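Local atomic coordinates of N-acetylmuramoyl-L-alanine amidase domain-containing protein SAOUHSC_02979 (Staphylococcus aureus, PDB entry 5T1Q), a protein that probably cleaves bacterial cell-wall peptidoglycan as a secreted amidase, this C-terminal portion joining a glucosaminidase-family domain of the lysozyme clan to a CHAP domain. Residues Q76-Y81 / W171-S177; V84-Q88 / L149-S153; Y248-T254 / L272-W278; Y256-M261 / V315-E319; D30-T34 / R97-A101. All blocks are in the same frame, centred on the assembly; numbering follows the deposited sequence.

Interaction 1: Q76-Y81 / W171-S177; sequences QDNDIY and WKSEADS
With its CG trans to the backbone N (chi1 -165°), Asp-79 turns its carboxylate onto the start of segment 171-177, and the Lys-172 chain, extended beyond CG, crosses Tyr-81 at a slant. OD2 of Asp-79 accepts the hydroxyl of Ser-173 through its syn lone pair, OD2 to OG 2.7 Å, while OD1 takes only a weak bond from Ser-173 N. The backbone adds a nearly straight bond (178°) from Lys-172 N to Asp-79 O, 3.1 Å long, with the donor above the carbonyl plane. This is a helix-to-helix corner of the glucosaminidase-family domain: Asp-79 leaves helix 58-78 with positive phi, and Tyr-81 is the N-cap of helix 82-93. The Tyr-81 ring is held on two fronts. Lys-172 CG lies over one face, 3.8 Å from the ring centroid in a CH-pi contact, and at the ring's edge OH donates to Ala-175 O across 2.8 Å. Beyond the ring, Lys-172 NZ donates to Asp-212 O and to a water 3.0 Å away, which in turn donates to Ile-80 O. Trp-171 CB touches Asp-79, but its indole leads off to helix 145-158, where NE1 bonds to Ile-156 O.

Interaction 2: V84-Q88 / L149-S153; sequences VMIAQ and LKDYS
Met-85, a selenomethionine, lays its fully extended side chain alongside Tyr-152, the two running past each other in opposite directions. Its CG comes to 3.6 Å from CE2 of the ring, and SE stands 5.0 Å from the ring centroid in an oblique Met-aromatic contact. Because every torsion of Met-85 is trans (chi1 179°), its CE continues past the tyrosine to Leu-149, 3.7 Å from CD2 of that leucine. The phenol end of Tyr-152 is polar: OH donates to Gln-88 OE1 at 2.6 Å, with the amide plane turned 80° from the ring. Gln-88 NE2 donates in turn to Tyr-195 OH, so both ends of this buried amide are bonded and its orientation is fixed. Phe-109 stacks on the Tyr-152 ring and also touches Met-85. The axes of segments 84-88 and 149-153 pass 11.7 Å apart, a wide spacing bridged by these long side chains, while helix 58-78 meets Met-85 and Leu-149, helix 178-185 packs on Val-84 and Gln-88, and helix 195-205 also lies against Gln-88.

Interaction 3: Y248-T254 / L272-W278; sequences YPHGQCT and LGDAHNW. With NA (sodium ion), chain E.
Tyr-248 and Trp-278 approach from opposite directions, and CZ2 of the indole lies over one face of the phenol ring, 3.6 Å from Tyr-248 CZ. Their planes stand 41° apart, so the pair is oblique. Thr-254 wedges in next to them, its CB 3.7 Å from Trp-278 CZ2 and its CG2 3.9 Å from Gly-273 O. A looser contact, 4.1 Å, joins Cys-253 SG to Ala-275 CB. Polar bonds then set these groups in place. Tyr-248 OH accepts from Leu-272 N at 3.2 Å and is also bonded to Ser-269 O. Trp-278 NE1 donates to Gly-273 O over 2.9 Å, with the acceptor lying in the indole plane, which fixes the rotation of the ring. Thr-254 OG1 bonds to Gln-20 O, tying in the N-terminal part of the chain. Farther along segment 272-278, His-276 O binds a sodium ion at 2.2 Å, with Asn-279, Asn-280, Glu-302 and waters as further ligands. Gln-252 occupies the N-cap position of helix 253-262, so that Cys-253 stands in its first turn; with His-314 and Glu-331 it makes a pattern consistent with the papain-like Cys-His-Glu site of CHAP domains.

Interaction 4: Y256-M261 / V315-E319; sequences YVYNRM and VAFVE
NH2 of Arg-260 is gripped from two quarters, by Glu-319 OE1 across the contact and by Lys-237 O from a loop. The pair belongs to the helix-on-sheet core of the CHAP domain, in which helix 253-262 lies against the central strand 314-321 with an angle of 27° between the two segments. The salt bridge is 2.9 Å from NH2 to OE1 and practically straight (179°), the oxygen lying in the guanidinium plane. A weak bond from Arg-260 NE to Glu-319 OE2 supports it, and Ser-330 OG on the adjacent strand is bonded to that same OE2 and to Tyr-256 OH. NH1 of the arginine goes to Gln-263 OE1, so this buried guanidinium has several polar partners. Arg-260 CG, anti to the backbone N (chi1 -179°), lies over the Phe-317 ring face, 3.5 Å from its centroid in a CH-pi contact, and the bend at chi2 turns the rest of the chain toward Glu-319. One helical turn earlier, Val-257 presses CG2 onto the strand backbone at Ala-316 C, 3.5 Å away, and onto Val-315 CG1 at 4.0 Å. The rim of the Phe-317 ring is met close to its plane by the selenomethionine Met-261, whose CG is 3.7 Å from CE1.

Interaction 5: D30-T34 / R97-A101; sequences DTRAT and RSALA
An ST turn at Ser-98 supplies the polar centre of this loop-to-loop contact, in which segment 30-34 of the N-terminal part of the chain lies against the loop that follows helix 82-93. Ser-98 OG accepts from Leu-100 N, two residues on, at 3.3 Å, and across the contact from Ala-33 N, donor to OG 3.2 Å. Placing OG trans to the serine's own backbone N (chi1 -179°) lets one oxygen face both amides. A water 2.6 Å from Ser-98 OG widens this network: it accepts from Arg-32 NE, lying at the edge of the guanidinium in its plane, and donates to Ala-33 O. A second water joins the backbones, donating to Thr-31 O and accepting from Ala-99 N at 2.7 Å. Apolar groups fill in around these bonds. Leu-100 CD2 sits over one face of the Arg-32 guanidinium, 3.6 Å from NE, and Ala-33 CB rests on Ser-98, 3.9 Å from its CB. The arginine is held further by a salt bridge from NH1 to Glu-92 on helix 82-93 and a bond from NH2 to Thr-124 OG1 on strand 119-128. Segment 30-34 thus lies where the helices of the glucosaminidase-family domain meet its two-stranded antiparallel hairpin, an arrangement of helices and hairpin consistent with the lysozyme clan.

Interactions 1 and 2 belong to the glucosaminidase-family domain and touch through Ile-80 and Ser-153: the first is a partly buried corner held by side-chain and backbone hydrogen bonds, with one bridging water, the second a buried helix pair resting on long side chains and one tyrosine-glutamine bond. Interactions 3 and 4 lie across the chain's centre, in the CHAP domain, share helix 253-262 and meet at Val-315; one is mostly aromatic, the other combines a buried salt bridge with apolar packing. Interaction 5, partly buried and with two bridging waters, joins an N-terminal loop to the first domain and touches interaction 3 where Ala-33 meets His-250 of the CHAP domain.

Interaction 1: Q76-Y81 / W171-S177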
# COMPACT_ATOMS: atom_id res chain seq x y z
N GLN A 76 -14.25 17.39 -15.26
CA GLN A 76 -15.39 18.10 -15.88
C GLN A 76 -15.49 17.89 -17.39
O GLN A 76 -16.58 17.66 -17.91
CB GLN A 76 -15.30 19.62 -15.61
CG GLN A 76 -15.40 20.00 -14.14
CD GLN A 76 -16.75 19.65 -13.52
OE1 GLN A 76 -16.82 18.97 -12.51
NE2 GLN A 76 -17.81 20.10 -14.15
N ASP A 77 -14.34 17.96 -18.06
CA ASP A 77 -14.29 17.83 -19.52
C ASP A 77 -14.60 16.42 -20.04
O ASP A 77 -15.37 16.27 -20.98
CB ASP A 77 -12.91 18.27 -20.06
CG ASP A 77 -12.65 19.78 -19.88
OD1 ASP A 77 -13.57 20.54 -19.50
OD2 ASP A 77 -11.51 20.22 -20.14
N ASN A 78 -14.02 15.40 -19.41
CA ASN A 78 -14.18 14.02 -19.86
C ASN A 78 -15.21 13.17 -19.11
O ASN A 78 -15.21 11.96 -19.28
CB ASN A 78 -12.82 13.35 -19.86
CG ASN A 78 -11.86 13.99 -20.84
OD1 ASN A 78 -12.10 14.00 -22.04
ND2 ASN A 78 -10.75 14.50 -20.34
N ASP A 79 -16.07 13.77 -18.29
CA ASP A 79 -17.12 13.02 -17.57
C ASP A 79 -16.55 11.98 -16.56
O ASP A 79 -17.04 10.85 -16.46
CB ASP A 79 -18.04 12.32 -18.59
CG ASP A 79 -19.33 11.81 -17.98
OD1 ASP A 79 -19.81 12.41 -17.00
OD2 ASP A 79 -19.90 10.83 -18.53
N ILE A 80 -15.51 12.38 -15.82
CA ILE A 80 -14.85 11.50 -14.84
C ILE A 80 -14.88 12.12 -13.44
O ILE A 80 -14.79 13.34 -13.29
CB ILE A 80 -13.36 11.26 -15.26
CG1 ILE A 80 -13.31 10.47 -16.57
CG2 ILE A 80 -12.58 10.52 -14.17
CD1 ILE A 80 -11.92 10.31 -17.15
N TYR A 81 -15.05 11.27 -12.42
CA TYR A 81 -14.97 11.73 -11.03
C TYR A 81 -13.52 12.02 -10.72
O TYR A 81 -12.69 11.11 -10.71
CB TYR A 81 -15.46 10.67 -10.03
CG TYR A 81 -16.95 10.55 -9.89
CD1 TYR A 81 -17.65 11.39 -9.01
CD2 TYR A 81 -17.66 9.58 -10.57
CE1 TYR A 81 -19.03 11.28 -8.85
CE2 TYR A 81 -19.03 9.46 -10.42
CZ TYR A 81 -19.71 10.31 -9.57
OH TYR A 81 -21.08 10.18 -9.44
N TRP A 171 -17.97 6.18 -15.33
CA TRP A 171 -18.30 7.48 -15.90
C TRP A 171 -19.33 8.12 -15.01
O TRP A 171 -20.23 7.44 -14.51
CB TRP A 171 -18.86 7.35 -17.32
CG TRP A 171 -17.89 6.86 -18.36
CD1 TRP A 171 -16.66 6.28 -18.15
CD2 TRP A 171 -18.14 6.75 -19.76
NE1 TRP A 171 -16.11 5.90 -19.35
CE2 TRP A 171 -17.00 6.16 -20.35
CE3 TRP A 171 -19.22 7.12 -20.58
CZ2 TRP A 171 -16.90 5.94 -21.72
CZ3 TRP A 171 -19.11 6.89 -21.95
CH2 TRP A 171 -17.96 6.31 -22.51
N LYS A 172 -19.22 9.43 -14.86
CA LYS A 172 -20.11 10.20 -13.97
C LYS A 172 -21.58 10.05 -14.38
O LYS A 172 -22.45 9.89 -13.53
CB LYS A 172 -19.66 11.67 -13.98
CG LYS A 172 -19.81 12.40 -12.66
CD LYS A 172 -19.05 13.72 -12.75
CE LYS A 172 -19.02 14.44 -11.43
NZ LYS A 172 -18.25 15.71 -11.57
N SER A 173 -21.84 10.05 -15.68
CA SER A 173 -23.19 9.89 -16.21
C SER A 173 -23.79 8.49 -15.99
O SER A 173 -25.00 8.31 -16.13
CB SER A 173 -23.20 10.23 -17.71
OG SER A 173 -22.27 9.44 -18.42
N GLU A 174 -22.95 7.50 -15.67
CA GLU A 174 -23.40 6.11 -15.44
C GLU A 174 -23.42 5.70 -13.97
O GLU A 174 -24.09 4.73 -13.61
CB GLU A 174 -22.48 5.15 -16.19
CG GLU A 174 -22.43 5.36 -17.70
CD GLU A 174 -23.70 4.96 -18.41
OE1 GLU A 174 -24.12 5.69 -19.32
OE2 GLU A 174 -24.29 3.92 -18.04
N ALA A 175 -22.65 6.41 -13.14
CA ALA A 175 -22.53 6.12 -11.71
C ALA A 175 -23.11 7.27 -10.89
O ALA A 175 -22.58 8.39 -10.92
CB ALA A 175 -21.07 5.90 -11.35
N ASP A 176 -24.18 6.99 -10.14
CA ASP A 176 -24.87 8.00 -9.33
C ASP A 176 -23.93 8.74 -8.35
O ASP A 176 -24.06 9.95 -8.17
CB ASP A 176 -26.04 7.36 -8.56
CG ASP A 176 -27.11 6.78 -9.49
OD1 ASP A 176 -27.25 7.24 -10.64
OD2 ASP A 176 -27.84 5.86 -9.04
N SER A 177 -23.00 8.00 -7.74
CA SER A 177 -22.00 8.59 -6.83
C SER A 177 -20.66 7.94 -7.06
O SER A 177 -20.55 6.93 -7.78
CB SER A 177 -22.40 8.40 -5.37
OG SER A 177 -22.22 7.06 -4.97
O HOH W 1 -15.29 15.39 -11.58

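Interaction 2: V84-Q88 / L149-S153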
# COMPACT_ATOMS: atom_id res chain seq x y z
N VAL A 84 -12.27 9.95 -7.79
CA VAL A 84 -11.85 8.59 -8.08
C VAL A 84 -10.45 8.65 -8.69
O VAL A 84 -9.57 7.89 -8.30
CB VAL A 84 -12.86 7.85 -9.00
CG1 VAL A 84 -12.33 6.48 -9.43
CG2 VAL A 84 -14.20 7.70 -8.30
N MSE A 85 -10.24 9.58 -9.61
CA MSE A 85 -8.94 9.73 -10.28
C MSE A 85 -7.82 10.07 -9.31
O MSE A 85 -6.73 9.50 -9.39
CB MSE A 85 -9.10 10.80 -11.37
CG MSE A 85 -7.81 11.09 -12.14
SE MSE A 85 -8.25 12.32 -13.62
CE MSE A 85 -6.48 12.40 -14.48
N ILE A 86 -8.08 11.00 -8.39
CA ILE A 86 -7.07 11.41 -7.43
C ILE A 86 -6.78 10.27 -6.44
O ILE A 86 -5.63 10.05 -6.05
CB ILE A 86 -7.49 12.69 -6.67
CG1 ILE A 86 -7.57 13.87 -7.64
CG2 ILE A 86 -6.47 13.01 -5.58
CD1 ILE A 86 -8.20 15.11 -7.05
N ALA A 87 -7.83 9.56 -6.04
CA ALA A 87 -7.70 8.45 -5.12
C ALA A 87 -6.88 7.33 -5.74
O ALA A 87 -6.03 6.74 -5.07
CB ALA A 87 -9.06 7.94 -4.71
N GLN A 88 -7.14 7.03 -7.02
CA GLN A 88 -6.38 6.00 -7.72
C GLN A 88 -4.91 6.42 -7.85
O GLN A 88 -4.02 5.59 -7.68
CB GLN A 88 -6.98 5.67 -9.10
CG GLN A 88 -8.19 4.76 -9.02
CD GLN A 88 -8.58 4.17 -10.37
OE1 GLN A 88 -9.35 4.76 -11.13
NE2 GLN A 88 -8.13 2.95 -10.63
N LEU A 149 -1.69 11.68 -16.44
CA LEU A 149 -3.06 12.11 -16.13
C LEU A 149 -3.96 11.99 -17.37
O LEU A 149 -5.11 11.55 -17.27
CB LEU A 149 -3.06 13.56 -15.64
CG LEU A 149 -2.34 13.87 -14.32
CD1 LEU A 149 -2.03 15.36 -14.20
CD2 LEU A 149 -3.14 13.38 -13.13
N LYS A 150 -3.43 12.43 -18.51
CA LYS A 150 -4.14 12.37 -19.80
C LYS A 150 -4.38 10.90 -20.20
O LYS A 150 -5.48 10.54 -20.63
CB LYS A 150 -3.29 13.09 -20.88
CG LYS A 150 -3.80 13.09 -22.32
CD LYS A 150 -5.13 13.82 -22.49
CE LYS A 150 -5.27 14.42 -23.89
NZ LYS A 150 -5.14 13.44 -25.01
N ASP A 151 -3.36 10.06 -20.00
CA ASP A 151 -3.46 8.66 -20.40
C ASP A 151 -4.47 7.88 -19.54
O ASP A 151 -5.13 6.95 -20.02
CB ASP A 151 -2.09 8.00 -20.39
CG ASP A 151 -2.03 6.73 -21.23
OD1 ASP A 151 -2.74 6.67 -22.26
OD2 ASP A 151 -1.27 5.81 -20.88
N TYR A 152 -4.61 8.27 -18.27
CA TYR A 152 -5.60 7.65 -17.39
C TYR A 152 -7.00 7.95 -17.92
O TYR A 152 -7.83 7.06 -18.02
CB TYR A 152 -5.49 8.17 -15.96
CG TYR A 152 -6.67 7.79 -15.07
CD1 TYR A 152 -6.71 6.55 -14.43
CD2 TYR A 152 -7.75 8.65 -14.91
CE1 TYR A 152 -7.78 6.19 -13.64
CE2 TYR A 152 -8.83 8.30 -14.12
CZ TYR A 152 -8.84 7.07 -13.49
OH TYR A 152 -9.90 6.73 -12.70
N SER A 153 -7.24 9.23 -18.22
CA SER A 153 -8.54 9.66 -18.73
C SER A 153 -8.86 8.97 -20.06
O SER A 153 -10.01 8.60 -20.30
CB SER A 153 -8.59 11.18 -18.90
OG SER A 153 -7.65 11.60 -19.87

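Interaction 3: Y248-T254 / L272-W278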
# COMPACT_ATOMS: atom_id res chain seq x y z
N TYR A 248 14.06 -1.98 2.84
CA TYR A 248 13.31 -3.21 2.52
C TYR A 248 12.15 -2.84 1.56
O TYR A 248 11.67 -1.71 1.59
CB TYR A 248 12.78 -3.88 3.80
CG TYR A 248 13.88 -4.25 4.79
CD1 TYR A 248 14.61 -5.42 4.63
CD2 TYR A 248 14.22 -3.40 5.85
CE1 TYR A 248 15.64 -5.75 5.49
CE2 TYR A 248 15.25 -3.73 6.73
CZ TYR A 248 15.95 -4.90 6.55
OH TYR A 248 16.97 -5.24 7.39
N PRO A 249 11.71 -3.79 0.70
CA PRO A 249 10.61 -3.50 -0.24
C PRO A 249 9.37 -2.96 0.47
O PRO A 249 8.88 -3.55 1.43
CB PRO A 249 10.31 -4.86 -0.86
CG PRO A 249 11.61 -5.59 -0.78
CD PRO A 249 12.25 -5.15 0.49
N HIS A 250 8.90 -1.81 -0.00
CA HIS A 250 7.78 -1.12 0.59
C HIS A 250 6.57 -2.00 0.95
O HIS A 250 6.11 -2.81 0.15
CB HIS A 250 7.32 -0.02 -0.35
CG HIS A 250 6.37 0.94 0.28
ND1 HIS A 250 5.00 0.79 0.20
CD2 HIS A 250 6.59 2.05 1.02
CE1 HIS A 250 4.42 1.76 0.87
NE2 HIS A 250 5.36 2.54 1.37
N GLY A 251 6.08 -1.80 2.18
CA GLY A 251 4.91 -2.53 2.66
C GLY A 251 5.11 -3.94 3.19
O GLY A 251 4.25 -4.43 3.90
N GLN A 252 6.21 -4.60 2.85
CA GLN A 252 6.42 -5.98 3.33
C GLN A 252 6.67 -6.02 4.84
O GLN A 252 6.86 -4.97 5.47
CB GLN A 252 7.55 -6.65 2.55
CG GLN A 252 7.23 -6.72 1.06
CD GLN A 252 5.97 -7.54 0.79
OE1 GLN A 252 5.79 -8.63 1.31
NE2 GLN A 252 5.08 -7.00 -0.03
N CYS A 253 6.65 -7.21 5.43
CA CYS A 253 6.76 -7.33 6.89
C CYS A 253 8.04 -6.72 7.43
O CYS A 253 8.04 -6.14 8.49
CB CYS A 253 6.62 -8.78 7.36
SG CYS A 253 7.85 -9.93 6.71
N THR A 254 9.11 -6.88 6.67
CA THR A 254 10.43 -6.36 6.99
C THR A 254 10.40 -4.84 6.99
O THR A 254 10.82 -4.20 7.96
CB THR A 254 11.44 -6.86 5.95
OG1 THR A 254 10.88 -6.69 4.66
CG2 THR A 254 11.72 -8.33 6.13
N LEU A 272 19.57 -7.04 6.97
CA LEU A 272 19.18 -8.27 7.65
C LEU A 272 18.51 -9.31 6.73
O LEU A 272 18.27 -10.44 7.16
CB LEU A 272 18.31 -7.97 8.88
CG LEU A 272 18.94 -7.08 9.98
CD1 LEU A 272 17.96 -6.90 11.11
CD2 LEU A 272 20.25 -7.60 10.53
N GLY A 273 18.22 -8.93 5.49
CA GLY A 273 17.62 -9.86 4.51
C GLY A 273 16.18 -10.24 4.83
O GLY A 273 15.44 -9.46 5.44
N ASP A 274 15.76 -11.42 4.37
CA ASP A 274 14.40 -11.90 4.64
C ASP A 274 14.18 -12.08 6.13
O ASP A 274 15.13 -12.31 6.88
CB ASP A 274 14.13 -13.22 3.92
CG ASP A 274 14.31 -13.10 2.42
OD1 ASP A 274 14.07 -12.01 1.85
OD2 ASP A 274 14.70 -14.11 1.81
N ALA A 275 12.92 -12.02 6.54
CA ALA A 275 12.54 -12.04 7.94
C ALA A 275 13.23 -13.08 8.83
O ALA A 275 13.72 -12.74 9.89
CB ALA A 275 11.03 -12.18 8.06
N HIS A 276 13.25 -14.34 8.40
CA HIS A 276 13.81 -15.39 9.24
C HIS A 276 15.29 -15.22 9.55
O HIS A 276 15.78 -15.80 10.52
CB HIS A 276 13.56 -16.78 8.64
CG HIS A 276 14.34 -17.05 7.41
ND1 HIS A 276 15.42 -17.90 7.39
CD2 HIS A 276 14.23 -16.55 6.15
CE1 HIS A 276 15.93 -17.93 6.17
NE2 HIS A 276 15.24 -17.10 5.40
N ASN A 277 16.02 -14.48 8.69
CA ASN A 277 17.43 -14.23 8.93
C ASN A 277 17.68 -13.07 9.87
O ASN A 277 18.82 -12.82 10.21
CB ASN A 277 18.16 -13.92 7.62
CG ASN A 277 18.49 -15.15 6.83
OD1 ASN A 277 18.85 -16.19 7.39
ND2 ASN A 277 18.44 -15.04 5.51
N TRP A 278 16.63 -12.38 10.30
CA TRP A 278 16.83 -11.21 11.16
C TRP A 278 17.49 -11.51 12.50
O TRP A 278 18.41 -10.80 12.91
CB TRP A 278 15.51 -10.47 11.37
CG TRP A 278 15.16 -9.53 10.24
CD1 TRP A 278 15.33 -9.74 8.91
CD2 TRP A 278 14.50 -8.27 10.36
NE1 TRP A 278 14.87 -8.65 8.19
CE2 TRP A 278 14.34 -7.75 9.06
CE3 TRP A 278 14.03 -7.53 11.45
CZ2 TRP A 278 13.74 -6.51 8.82
CZ3 TRP A 278 13.45 -6.29 11.21
CH2 TRP A 278 13.31 -5.80 9.91
NA NA E . 16.96 -17.17 11.76
O HOH W 2 17.35 -18.39 9.88
O HOH W 3 17.92 -18.82 13.48

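Interaction 4: Y256-M261 / V315-E319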
# COMPACT_ATOMS: atom_id res chain seq x y z
N TYR A 256 7.83 -2.94 7.32
CA TYR A 256 6.93 -2.43 8.37
C TYR A 256 7.65 -2.35 9.71
O TYR A 256 7.55 -1.32 10.38
CB TYR A 256 5.62 -3.26 8.47
CG TYR A 256 4.80 -2.82 9.65
CD1 TYR A 256 3.96 -1.71 9.57
CD2 TYR A 256 4.91 -3.49 10.89
CE1 TYR A 256 3.23 -1.29 10.66
CE2 TYR A 256 4.20 -3.05 11.99
CZ TYR A 256 3.36 -1.96 11.88
OH TYR A 256 2.65 -1.53 12.96
N VAL A 257 8.36 -3.41 10.09
CA VAL A 257 9.05 -3.40 11.37
C VAL A 257 10.16 -2.32 11.44
O VAL A 257 10.33 -1.66 12.47
CB VAL A 257 9.58 -4.80 11.74
CG1 VAL A 257 10.31 -4.75 13.07
CG2 VAL A 257 8.45 -5.82 11.78
N TYR A 258 10.90 -2.16 10.35
CA TYR A 258 11.92 -1.13 10.26
C TYR A 258 11.31 0.24 10.54
O TYR A 258 11.82 1.00 11.37
CB TYR A 258 12.57 -1.16 8.87
CG TYR A 258 13.56 -0.02 8.62
CD1 TYR A 258 13.12 1.21 8.13
CD2 TYR A 258 14.92 -0.18 8.86
CE1 TYR A 258 14.01 2.26 7.90
CE2 TYR A 258 15.82 0.85 8.64
CZ TYR A 258 15.36 2.07 8.17
OH TYR A 258 16.26 3.09 7.94
N ASN A 259 10.19 0.54 9.86
CA ASN A 259 9.51 1.84 10.03
C ASN A 259 8.84 2.01 11.39
O ASN A 259 8.97 3.06 12.01
CB ASN A 259 8.49 2.08 8.91
CG ASN A 259 9.15 2.49 7.61
OD1 ASN A 259 9.43 1.66 6.75
ND2 ASN A 259 9.51 3.75 7.50
N ARG A 260 8.16 0.98 11.86
CA ARG A 260 7.48 1.08 13.14
C ARG A 260 8.47 1.32 14.26
O ARG A 260 8.20 2.11 15.16
CB ARG A 260 6.64 -0.18 13.40
CG ARG A 260 5.85 -0.19 14.70
CD ARG A 260 4.87 0.96 14.76
NE ARG A 260 3.97 0.87 15.91
CZ ARG A 260 3.06 1.78 16.23
NH1 ARG A 260 2.92 2.88 15.49
NH2 ARG A 260 2.29 1.60 17.30
N MSE A 261 9.64 0.67 14.19
CA MSE A 261 10.69 0.84 15.20
C MSE A 261 11.19 2.27 15.22
O MSE A 261 11.47 2.83 16.28
CB MSE A 261 11.87 -0.10 14.97
CG MSE A 261 11.54 -1.51 15.44
SE MSE A 261 13.06 -2.72 15.07
CE MSE A 261 13.85 -2.41 16.83
N VAL A 315 8.36 -11.44 10.40
CA VAL A 315 8.82 -10.51 11.41
C VAL A 315 7.68 -9.53 11.73
O VAL A 315 6.93 -9.11 10.84
CB VAL A 315 10.17 -9.84 11.04
CG1 VAL A 315 10.03 -8.91 9.84
CG2 VAL A 315 10.74 -9.09 12.22
N ALA A 316 7.55 -9.18 13.00
CA ALA A 316 6.51 -8.29 13.49
C ALA A 316 7.07 -7.40 14.58
O ALA A 316 8.21 -7.59 15.01
CB ALA A 316 5.34 -9.10 14.03
N PHE A 317 6.28 -6.41 14.99
CA PHE A 317 6.69 -5.46 16.02
C PHE A 317 5.91 -5.71 17.31
O PHE A 317 4.69 -5.83 17.27
CB PHE A 317 6.44 -4.04 15.51
CG PHE A 317 6.81 -2.96 16.50
CD1 PHE A 317 8.12 -2.54 16.62
CD2 PHE A 317 5.85 -2.38 17.32
CE1 PHE A 317 8.48 -1.55 17.53
CE2 PHE A 317 6.20 -1.40 18.24
CZ PHE A 317 7.52 -0.98 18.34
N VAL A 318 6.61 -5.80 18.44
CA VAL A 318 5.95 -6.02 19.73
C VAL A 318 5.36 -4.70 20.28
O VAL A 318 6.10 -3.82 20.72
CB VAL A 318 6.92 -6.60 20.78
CG1 VAL A 318 6.22 -6.83 22.11
CG2 VAL A 318 7.54 -7.90 20.28
N GLU A 319 4.03 -4.58 20.24
CA GLU A 319 3.35 -3.39 20.76
C GLU A 319 3.23 -3.45 22.29
O GLU A 319 3.30 -2.44 22.96
CB GLU A 319 1.95 -3.25 20.18
CG GLU A 319 1.87 -3.09 18.68
CD GLU A 319 2.34 -1.74 18.15
OE1 GLU A 319 2.59 -0.80 18.96
OE2 GLU A 319 2.42 -1.60 16.91

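Interaction 5: D30-T34 / R97-A101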
# COMPACT_ATOMS: atom_id res chain seq x y z
N ASP A 30 13.04 -1.36 -9.49
CA ASP A 30 11.97 -2.20 -10.07
C ASP A 30 10.96 -2.73 -9.04
O ASP A 30 10.32 -3.75 -9.27
CB ASP A 30 12.56 -3.35 -10.92
CG ASP A 30 13.34 -4.37 -10.09
OD1 ASP A 30 13.17 -4.42 -8.85
OD2 ASP A 30 14.11 -5.14 -10.71
N THR A 31 10.83 -2.03 -7.93
CA THR A 31 9.87 -2.41 -6.91
C THR A 31 8.94 -1.24 -6.67
O THR A 31 9.39 -0.11 -6.43
CB THR A 31 10.53 -2.90 -5.61
OG1 THR A 31 11.37 -1.87 -5.07
CG2 THR A 31 11.35 -4.16 -5.88
N ARG A 32 7.65 -1.51 -6.76
CA ARG A 32 6.63 -0.49 -6.57
C ARG A 32 6.38 -0.19 -5.10
O ARG A 32 6.80 -0.91 -4.20
CB ARG A 32 5.30 -0.94 -7.17
CG ARG A 32 5.27 -1.11 -8.68
CD ARG A 32 3.86 -1.42 -9.17
NE ARG A 32 2.92 -0.32 -8.93
CZ ARG A 32 1.60 -0.36 -9.16
NH1 ARG A 32 0.86 0.71 -8.90
NH2 ARG A 32 1.02 -1.45 -9.66
N ALA A 33 5.69 0.92 -4.89
CA ALA A 33 5.21 1.32 -3.60
C ALA A 33 3.75 1.72 -3.85
O ALA A 33 3.46 2.40 -4.83
CB ALA A 33 6.01 2.48 -3.05
N THR A 34 2.85 1.21 -3.02
CA THR A 34 1.43 1.55 -3.08
C THR A 34 0.97 1.86 -1.66
O THR A 34 1.64 1.51 -0.71
CB THR A 34 0.58 0.41 -3.69
OG1 THR A 34 0.93 -0.83 -3.08
CG2 THR A 34 0.84 0.28 -5.19
N ARG A 97 5.29 8.66 -4.04
CA ARG A 97 6.59 8.13 -3.58
C ARG A 97 7.15 6.93 -4.35
O ARG A 97 8.34 6.69 -4.30
CB ARG A 97 6.50 7.82 -2.08
CG ARG A 97 6.27 9.09 -1.27
CD ARG A 97 6.04 8.89 0.22
NE ARG A 97 4.83 8.13 0.50
CZ ARG A 97 4.24 8.03 1.70
NH1 ARG A 97 4.71 8.70 2.75
NH2 ARG A 97 3.14 7.29 1.84
N SER A 98 6.30 6.20 -5.06
CA SER A 98 6.77 5.02 -5.82
C SER A 98 7.80 5.38 -6.91
O SER A 98 7.70 6.43 -7.54
CB SER A 98 5.60 4.32 -6.47
OG SER A 98 6.01 3.17 -7.20
N ALA A 99 8.75 4.49 -7.14
CA ALA A 99 9.76 4.69 -8.18
C ALA A 99 9.10 4.73 -9.57
O ALA A 99 9.64 5.33 -10.50
CB ALA A 99 10.81 3.60 -8.13
N LEU A 100 7.93 4.10 -9.68
CA LEU A 100 7.14 4.09 -10.91
C LEU A 100 6.48 5.45 -11.17
O LEU A 100 6.20 5.80 -12.31
CB LEU A 100 6.05 3.01 -10.82
CG LEU A 100 5.06 2.86 -11.97
CD1 LEU A 100 5.77 2.60 -13.29
CD2 LEU A 100 4.08 1.74 -11.67
N ALA A 101 6.22 6.19 -10.09
CA ALA A 101 5.56 7.50 -10.19
C ALA A 101 6.47 8.70 -10.33
O ALA A 101 6.01 9.76 -10.74
CB ALA A 101 4.66 7.71 -8.99
O HOH W 4 9.08 2.50 -5.30
O HOH W 5 3.60 2.27 -7.71